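Local atomic coordinates of putative translational inhibitor protein (Yersinia pestis, PDB entry 5V4D), a protein that is of unknown function but belongs to the Rid (YjgF-like) family and is probably an enamine/imine deaminase. Residues Val75-Phe80 against Ile122-Gly127; Ile35-Asp40 against Leu114-Leu119. All coordinates share one frame; numbering follows the deposited sequence. Where two conformers were deposited one is given.

Contact 1. Residues Val75-Phe80 against Ile122-Gly127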
ATOM      1  N   VAL A  75      12.505  -2.849  -3.739  1.00 15.28           N
ATOM      2  CA  VAL A  75      11.922  -4.155  -3.525  1.00 16.43           C
ATOM      3  C   VAL A  75      10.493  -4.219  -4.047  1.00 15.21           C
ATOM      4  O   VAL A  75      10.081  -5.226  -4.623  1.00 16.17           O
ATOM      5  CB  VAL A  75      11.997  -4.448  -2.007  1.00 21.12           C
ATOM      6  CG1 VAL A  75      11.129  -5.550  -1.627  1.00 26.91           C
ATOM      7  CG2 VAL A  75      13.460  -4.785  -1.625  1.00 17.56           C
ATOM      8  N   LYS A  76       9.721  -3.152  -3.859  1.00 16.25           N
ATOM      9  CA  LYS A  76       8.285  -3.162  -4.115  1.00 14.54           C
ATOM     10  C   LYS A  76       7.843  -1.731  -4.384  1.00 17.31           C
ATOM     11  O   LYS A  76       8.335  -0.809  -3.727  1.00 16.13           O
ATOM     12  CB  LYS A  76       7.539  -3.740  -2.894  1.00 17.28           C
ATOM     13  CG  LYS A  76       5.993  -3.528  -2.862  1.00 16.52           C
ATOM     14  CD  LYS A  76       5.324  -4.338  -3.977  1.00 17.78           C
ATOM     15  CE  LYS A  76       3.752  -4.425  -3.810  1.00 17.52           C
ATOM     16  NZ  LYS A  76       3.207  -3.037  -3.723  1.00 17.92           N
ATOM     17  N   THR A  77       6.967  -1.546  -5.380  1.00 14.77           N
ATOM     18  CA  THR A  77       6.394  -0.248  -5.692  1.00 14.18           C
ATOM     19  C   THR A  77       4.881  -0.393  -5.810  1.00 12.95           C
ATOM     20  O   THR A  77       4.366  -1.500  -6.026  1.00 14.23           O
ATOM     21  CB  THR A  77       6.927   0.356  -7.010  1.00 13.32           C
ATOM     22  OG1 THR A  77       6.394  -0.397  -8.120  1.00 15.67           O
ATOM     23  CG2 THR A  77       8.437   0.299  -7.082  1.00 13.89           C
ATOM     24  N   THR A  78       4.171   0.724  -5.669  1.00 13.82           N
ATOM     25  CA  THR A  78       2.754   0.805  -6.030  1.00 13.16           C
ATOM     26  C   THR A  78       2.585   1.980  -6.974  1.00 14.46           C
ATOM     27  O   THR A  78       3.092   3.077  -6.704  1.00 14.73           O
ATOM     28  CB  THR A  78       1.864   0.996  -4.789  1.00 16.88           C
ATOM     29  OG1 THR A  78       2.078  -0.113  -3.917  1.00 18.39           O
ATOM     30  CG2 THR A  78       0.390   1.082  -5.144  1.00 19.23           C
ATOM     31  N   ILE A  79       1.913   1.740  -8.083  1.00 13.51           N
ATOM     32  CA  ILE A  79       1.567   2.794  -9.025  1.00 15.73           C
ATOM     33  C   ILE A  79       0.092   3.139  -8.843  1.00 13.44           C
ATOM     34  O   ILE A  79      -0.782   2.291  -9.078  1.00 13.97           O
ATOM     35  CB  ILE A  79       1.852   2.339 -10.464  1.00 13.24           C
ATOM     36  CG1 ILE A  79       3.343   2.038 -10.627  1.00 16.09           C
ATOM     37  CG2 ILE A  79       1.394   3.432 -11.491  1.00 15.88           C
ATOM     38  CD1 ILE A  79       3.693   1.488 -12.042  1.00 16.80           C
ATOM     39  N   PHE A  80      -0.166   4.404  -8.512  1.00 12.85           N
ATOM     40  CA  PHE A  80      -1.526   4.965  -8.440  1.00 12.50           C
ATOM     41  C   PHE A  80      -1.691   5.819  -9.683  1.00 12.65           C
ATOM     42  O   PHE A  80      -0.920   6.764  -9.901  1.00 14.89           O
ATOM     43  CB  PHE A  80      -1.719   5.805  -7.172  1.00 16.16           C
ATOM     44  CG  PHE A  80      -1.440   5.066  -5.871  1.00 16.17           C
ATOM     45  CD1 PHE A  80      -2.342   4.164  -5.337  1.00 16.98           C
ATOM     46  CD2 PHE A  80      -0.308   5.358  -5.161  1.00 16.54           C
ATOM     47  CE1 PHE A  80      -2.087   3.550  -4.083  1.00 16.32           C
ATOM     48  CE2 PHE A  80      -0.071   4.724  -3.922  1.00 17.59           C
ATOM     49  CZ  PHE A  80      -0.937   3.855  -3.418  1.00 16.07           C
ATOM     50  N   ILE A 122       3.885   7.398  -7.584  1.00 12.87           N
ATOM     51  CA  ILE A 122       4.548   6.102  -7.401  1.00 14.45           C
ATOM     52  C   ILE A 122       5.212   6.087  -6.037  1.00 13.87           C
ATOM     53  O   ILE A 122       5.996   6.989  -5.702  1.00 15.41           O
ATOM     54  CB  ILE A 122       5.568   5.815  -8.512  1.00 12.22           C
ATOM     55  CG1 ILE A 122       4.812   5.749  -9.843  1.00 12.87           C
ATOM     56  CG2 ILE A 122       6.274   4.459  -8.272  1.00 16.51           C
ATOM     57  CD1 ILE A 122       5.761   5.457 -11.027  1.00 14.60           C
ATOM     58  N   GLU A 123       4.919   5.033  -5.268  1.00 15.05           N
ATOM     59  CA  GLU A 123       5.462   4.802  -3.939  1.00 14.43           C
ATOM     60  C   GLU A 123       6.417   3.621  -3.998  1.00 15.88           C
ATOM     61  O   GLU A 123       6.115   2.618  -4.653  1.00 16.72           O
ATOM     62  CB  GLU A 123       4.287   4.507  -3.004  1.00 18.72           C
ATOM     63  CG  GLU A 123       4.600   4.097  -1.633  1.00 28.49           C
ATOM     64  CD  GLU A 123       3.271   3.725  -0.944  1.00 28.15           C
ATOM     65  OE1 GLU A 123       2.591   4.644  -0.532  1.00 25.57           O
ATOM     66  OE2 GLU A 123       2.880   2.538  -0.926  1.00 37.96           O
ATOM     67  N   VAL A 124       7.577   3.730  -3.335  1.00 12.79           N
ATOM     68  CA  VAL A 124       8.565   2.662  -3.347  1.00 14.87           C
ATOM     69  C   VAL A 124       9.077   2.356  -1.949  1.00 13.97           C
ATOM     70  O   VAL A 124       9.048   3.200  -1.036  1.00 15.36           O
ATOM     71  CB  VAL A 124       9.777   2.978  -4.264  1.00 16.15           C
ATOM     72  CG1 VAL A 124       9.326   3.577  -5.585  1.00 14.37           C
ATOM     73  CG2 VAL A 124      10.785   3.927  -3.585  1.00 16.64           C
ATOM     74  N   ILE A 125       9.505   1.110  -1.760  0.66 13.83           N
ATOM     75  CA  ILE A 125      10.354   0.753  -0.632  0.66 16.79           C
ATOM     76  C   ILE A 125      11.622   0.142  -1.191  0.66 16.74           C
ATOM     77  O   ILE A 125      11.618  -0.511  -2.240  0.66 15.61           O
ATOM     78  CB  ILE A 125       9.713  -0.201   0.393  0.66 18.38           C
ATOM     79  CG1 ILE A 125       9.281  -1.503  -0.276  0.66 17.60           C
ATOM     80  CG2 ILE A 125       8.580   0.510   1.144  0.66 20.26           C
ATOM     81  CD1 ILE A 125       9.100  -2.645   0.734  0.66 22.09           C
ATOM     82  N   ALA A 126      12.726   0.380  -0.490  1.00 14.68           N
ATOM     83  CA  ALA A 126      14.023  -0.073  -0.958  1.00 14.80           C
ATOM     84  C   ALA A 126      14.818  -0.659   0.192  1.00 22.40           C
ATOM     85  O   ALA A 126      14.648  -0.276   1.342  1.00 20.89           O
ATOM     86  CB  ALA A 126      14.842   1.055  -1.591  1.00 17.92           C
ATOM     87  N   GLY A 127      15.833  -1.450  -0.139  0.53 22.33           N
ATOM     88  CA  GLY A 127      16.900  -1.687   0.821  0.53 20.49           C
ATOM     89  C   GLY A 127      17.824  -0.486   0.945  0.53 23.23           C
ATOM     90  O   GLY A 127      18.068   0.240  -0.017  0.53 18.17           O
TER
HETATM   91  O   HOH W   1       4.414   0.328  -2.154  1.00 43.72           O
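Thr-78 and Glu-123 form a hydrogen-bonded pair joining Val-75–Phe-80 to Ile-122–Gly-127, antiparallel interior strands of the six-stranded mixed sheet, between 28-31 and 105-110. Thr-78 N bonds Glu-123 O at 2.9 Å, and Glu-123 N returns to Thr-78 O. Val-75 and Lys-76 together face Ile-125 as a classic beta bulge: Val-75 N donates to Ile-125 O (2.9 Å) and Ile-125 N to Lys-76 O (3.0 Å), while Lys-76 N is buried without a partner. The Thr-78 and Glu-123 side chains run side by side, and a water donating to Glu-123 OE2 at 3.0 Å also bonds Thr-78 OG1. Lys-76, bent at chi2 and chi4, donates from NZ to Thr-77 O at 3.0 Å, from above the carbonyl plane. Between subunits, this ammonium salt-bridges Glu-123 of the second subunit, while Glu-123 OE1 receives Lys-76 NZ and hydrogen-bonds Ser-107 OG, both of the third subunit. The other face is mostly apolar, Thr-77 CG2 meeting Val-124 CG1 at 3.7 Å and Ile-79 lying alongside Ile-122, though the Thr-77 hydroxyl pairs with Tyr-94 OH. Ile-122 and Val-124 rest on helix 49-66, Ile-79 on helix 87-98, and strand 105-110 continues the sheet.

Contact 2. Residues Ile35-Asp40 against Leu114-Leu119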
ATOM      1  N   ILE A  35       4.820  12.510  -6.563  1.00 14.50           N
ATOM      2  CA  ILE A  35       3.985  13.042  -7.634  1.00 14.39           C
ATOM      3  C   ILE A  35       4.858  13.886  -8.566  1.00 13.38           C
ATOM      4  O   ILE A  35       6.024  14.179  -8.257  1.00 16.01           O
ATOM      5  CB  ILE A  35       2.774  13.834  -7.090  1.00 18.45           C
ATOM      6  CG1 ILE A  35       3.199  14.889  -6.094  1.00 15.46           C
ATOM      7  CG2 ILE A  35       1.716  12.903  -6.486  1.00 19.14           C
ATOM      8  CD1 ILE A  35       2.060  15.985  -5.899  1.00 19.02           C
ATOM      9  N   PRO A  36       4.342  14.272  -9.739  1.00 12.99           N
ATOM     10  CA  PRO A  36       5.173  14.867 -10.797  1.00 13.96           C
ATOM     11  C   PRO A  36       5.393  16.363 -10.595  1.00 14.39           C
ATOM     12  O   PRO A  36       5.172  17.167 -11.510  1.00 15.42           O
ATOM     13  CB  PRO A  36       4.367  14.616 -12.077  1.00 13.92           C
ATOM     14  CG  PRO A  36       3.238  13.770 -11.702  1.00 20.14           C
ATOM     15  CD  PRO A  36       3.025  13.841 -10.256  1.00 15.59           C
ATOM     16  N   ILE A  37       5.898  16.725  -9.405  1.00 13.04           N
ATOM     17  CA  ILE A  37       6.293  18.094  -9.096  1.00 14.16           C
ATOM     18  C   ILE A  37       7.736  18.289  -9.537  1.00 13.68           C
ATOM     19  O   ILE A  37       8.599  17.446  -9.252  1.00 15.82           O
ATOM     20  CB  ILE A  37       6.146  18.392  -7.593  1.00 15.15           C
ATOM     21  CG1 ILE A  37       4.688  18.366  -7.167  1.00 19.77           C
ATOM     22  CG2 ILE A  37       6.825  19.770  -7.243  1.00 16.87           C
ATOM     23  CD1 ILE A  37       3.892  19.421  -7.817  1.00 24.00           C
ATOM     24  N   ASN A  38       7.997  19.388 -10.245  1.00 15.23           N
ATOM     25  CA  ASN A  38       9.390  19.794 -10.525  1.00 14.81           C
ATOM     26  C   ASN A  38       9.989  20.347  -9.237  1.00 16.73           C
ATOM     27  O   ASN A  38       9.538  21.402  -8.764  1.00 17.98           O
ATOM     28  CB  ASN A  38       9.384  20.839 -11.655  1.00 15.10           C
ATOM     29  CG  ASN A  38      10.762  21.454 -11.930  1.00 16.78           C
ATOM     30  OD1 ASN A  38      11.723  21.198 -11.195  1.00 17.56           O
ATOM     31  ND2 ASN A  38      10.856  22.268 -12.991  1.00 16.52           N
ATOM     32  N   PRO A  39      10.985  19.705  -8.637  1.00 15.88           N
ATOM     33  CA  PRO A  39      11.464  20.188  -7.331  1.00 17.06           C
ATOM     34  C   PRO A  39      12.062  21.579  -7.371  1.00 19.13           C
ATOM     35  O   PRO A  39      12.100  22.247  -6.329  1.00 21.85           O
ATOM     36  CB  PRO A  39      12.502  19.133  -6.930  1.00 20.11           C
ATOM     37  CG  PRO A  39      12.986  18.550  -8.223  1.00 23.50           C
ATOM     38  CD  PRO A  39      11.767  18.553  -9.138  1.00 17.71           C
ATOM     39  N   ASP A  40      12.535  22.028  -8.531  1.00 17.38           N
ATOM     40  CA  ASP A  40      13.208  23.310  -8.645  1.00 18.82           C
ATOM     41  C   ASP A  40      12.216  24.468  -8.632  1.00 21.68           C
ATOM     42  O   ASP A  40      12.583  25.574  -8.214  1.00 23.26           O
ATOM     43  CB  ASP A  40      14.043  23.343  -9.925  1.00 18.10           C
ATOM     44  CG  ASP A  40      15.079  22.191  -9.991  1.00 23.96           C
ATOM     45  OD1 ASP A  40      15.506  21.726  -8.932  1.00 27.68           O
ATOM     46  OD2 ASP A  40      15.441  21.768 -11.101  1.00 29.17           O
ATOM     47  N   LEU A 114      -5.524  12.432  -7.372  1.00 15.02           N
ATOM     48  CA  LEU A 114      -4.220  12.485  -6.726  1.00 13.97           C
ATOM     49  C   LEU A 114      -3.933  13.913  -6.294  1.00 16.46           C
ATOM     50  O   LEU A 114      -4.496  14.873  -6.847  1.00 17.29           O
ATOM     51  CB  LEU A 114      -3.101  12.004  -7.664  1.00 14.21           C
ATOM     52  CG  LEU A 114      -3.150  10.498  -7.946  1.00 16.09           C
ATOM     53  CD1 LEU A 114      -2.193  10.146  -9.099  1.00 16.83           C
ATOM     54  CD2 LEU A 114      -2.824   9.657  -6.699  1.00 17.37           C
ATOM     55  N   PRO A 115      -3.007  14.096  -5.357  1.00 16.28           N
ATOM     56  CA  PRO A 115      -2.622  15.457  -4.966  1.00 17.48           C
ATOM     57  C   PRO A 115      -2.225  16.287  -6.179  1.00 20.53           C
ATOM     58  O   PRO A 115      -1.562  15.795  -7.100  1.00 16.77           O
ATOM     59  CB  PRO A 115      -1.417  15.228  -4.048  1.00 17.92           C
ATOM     60  CG  PRO A 115      -1.689  13.883  -3.427  1.00 20.33           C
ATOM     61  CD  PRO A 115      -2.274  13.071  -4.591  1.00 19.08           C
ATOM     62  N   LYS A 116      -2.636  17.552  -6.159  1.00 18.78           N
ATOM     63  CA  LYS A 116      -2.330  18.561  -7.184  1.00 21.98           C
ATOM     64  C   LYS A 116      -2.853  18.211  -8.562  1.00 22.48           C
ATOM     65  O   LYS A 116      -2.495  18.870  -9.559  1.00 23.06           O
ATOM     66  CB  LYS A 116      -0.810  18.838  -7.250  1.00 23.67           C
ATOM     67  CG  LYS A 116      -0.251  19.286  -5.919  1.00 28.91           C
ATOM     68  CD  LYS A 116       1.016  20.073  -6.107  1.00 38.41           C
ATOM     69  CE  LYS A 116       1.241  21.056  -4.976  1.00 48.98           C
ATOM     70  NZ  LYS A 116       0.679  22.390  -5.324  1.00 48.55           N
ATOM     71  N   GLY A 117      -3.772  17.251  -8.664  1.00 16.05           N
ATOM     72  CA  GLY A 117      -4.320  16.882  -9.947  1.00 15.87           C
ATOM     73  C   GLY A 117      -3.384  16.042 -10.762  1.00 15.03           C
ATOM     74  O   GLY A 117      -3.573  15.945 -11.980  1.00 19.26           O
ATOM     75  N   ALA A 118      -2.403  15.422 -10.119  1.00 13.66           N
ATOM     76  CA  ALA A 118      -1.441  14.557 -10.827  1.00 14.39           C
ATOM     77  C   ALA A 118      -2.132  13.383 -11.528  1.00 16.18           C
ATOM     78  O   ALA A 118      -3.188  12.891 -11.101  1.00 16.19           O
ATOM     79  CB  ALA A 118      -0.414  13.995  -9.852  1.00 14.45           C
ATOM     80  N   LEU A 119      -1.501  12.891 -12.592  1.00 14.16           N
ATOM     81  CA  LEU A 119      -2.000  11.695 -13.289  1.00 12.64           C
ATOM     82  C   LEU A 119      -1.455  10.393 -12.718  1.00 14.27           C
ATOM     83  O   LEU A 119      -1.973   9.289 -13.036  1.00 15.08           O
ATOM     84  CB  LEU A 119      -1.609  11.727 -14.777  1.00 14.26           C
ATOM     85  CG  LEU A 119      -2.139  12.943 -15.558  1.00 15.84           C
ATOM     86  CD1 LEU A 119      -1.519  12.946 -16.974  1.00 15.96           C
ATOM     87  CD2 LEU A 119      -3.671  12.929 -15.642  1.00 18.14           C
TER
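Ile-35 begins the contact by sending two branches to two different parts of the loop Leu-114–Leu-119. Its CG1 sits between the backbone N and the carbonyl carbon (chi1 52°), and an extended chi2 carries CD1 out to the turn, where it lies 4.0 Å from Pro-115 CB, 3.8 Å from Pro-115 O and close to Lys-116 CG. The other branch, CG2, approaches Ala-118 CB at 4.1 Å. Thus one isoleucine touches both flanks of the turn, which is itself closed by backbone bonds from Gly-117 N to Leu-114 O and from Ala-118 N to Pro-115 O.

Pro-36, at the centre of an inverse gamma turn, presses the CD corner of its ring against the same methyl: Pro-36 CD to Ala-118 CB is 3.5 Å, tighter than usual for two carbons. Elsewhere the ring packs on Gln-52 and Val-56 of helix 49-66. Ile-37 follows, its side chain crossing that of Lys-116 at about a right angle. Both torsions of Ile-37 are near -65°, folding CD1 back to within 3.4 Å of Lys-116 CD, again a close approach, so it is the aliphatic part of the lysine that is used. Ile-37 O is held by Asn-59 ND2.

Pro-115 also packs on Thr-108 of the third subunit and lies about 4 Å from a bound acetic acid, so its turn probably borders the small-molecule pocket that Rid proteins form between subunits. No hydrogen bond links the two loops: their direct contact depends on apolar fit, while their placement also rests on polar bonds to helix 49-66, such as Leu-119 N to Gln-52 OE1.

How the contacts relate
Contacts 1 and 2 lie on opposite sides of the chain's centre, their own centres about 17 Å apart, one within the sheet and the other between loops. Their segments alternate along the sequence: 35-40, 75-80, 114-119, 122-127. Strand 120-127 therefore starts directly after the loop of contact 2 and carries the partner strand of contact 1, and helix 49-66 is packed against by both. The contacts also meet directly, Phe-80 O lying 3.7 Å from Leu-114 CD1. Both reach the third subunit, whose Val-109 packs on Phe-80 and on Leu-114, so the interior strands and the loop 114-119 both contribute to the trimer interface.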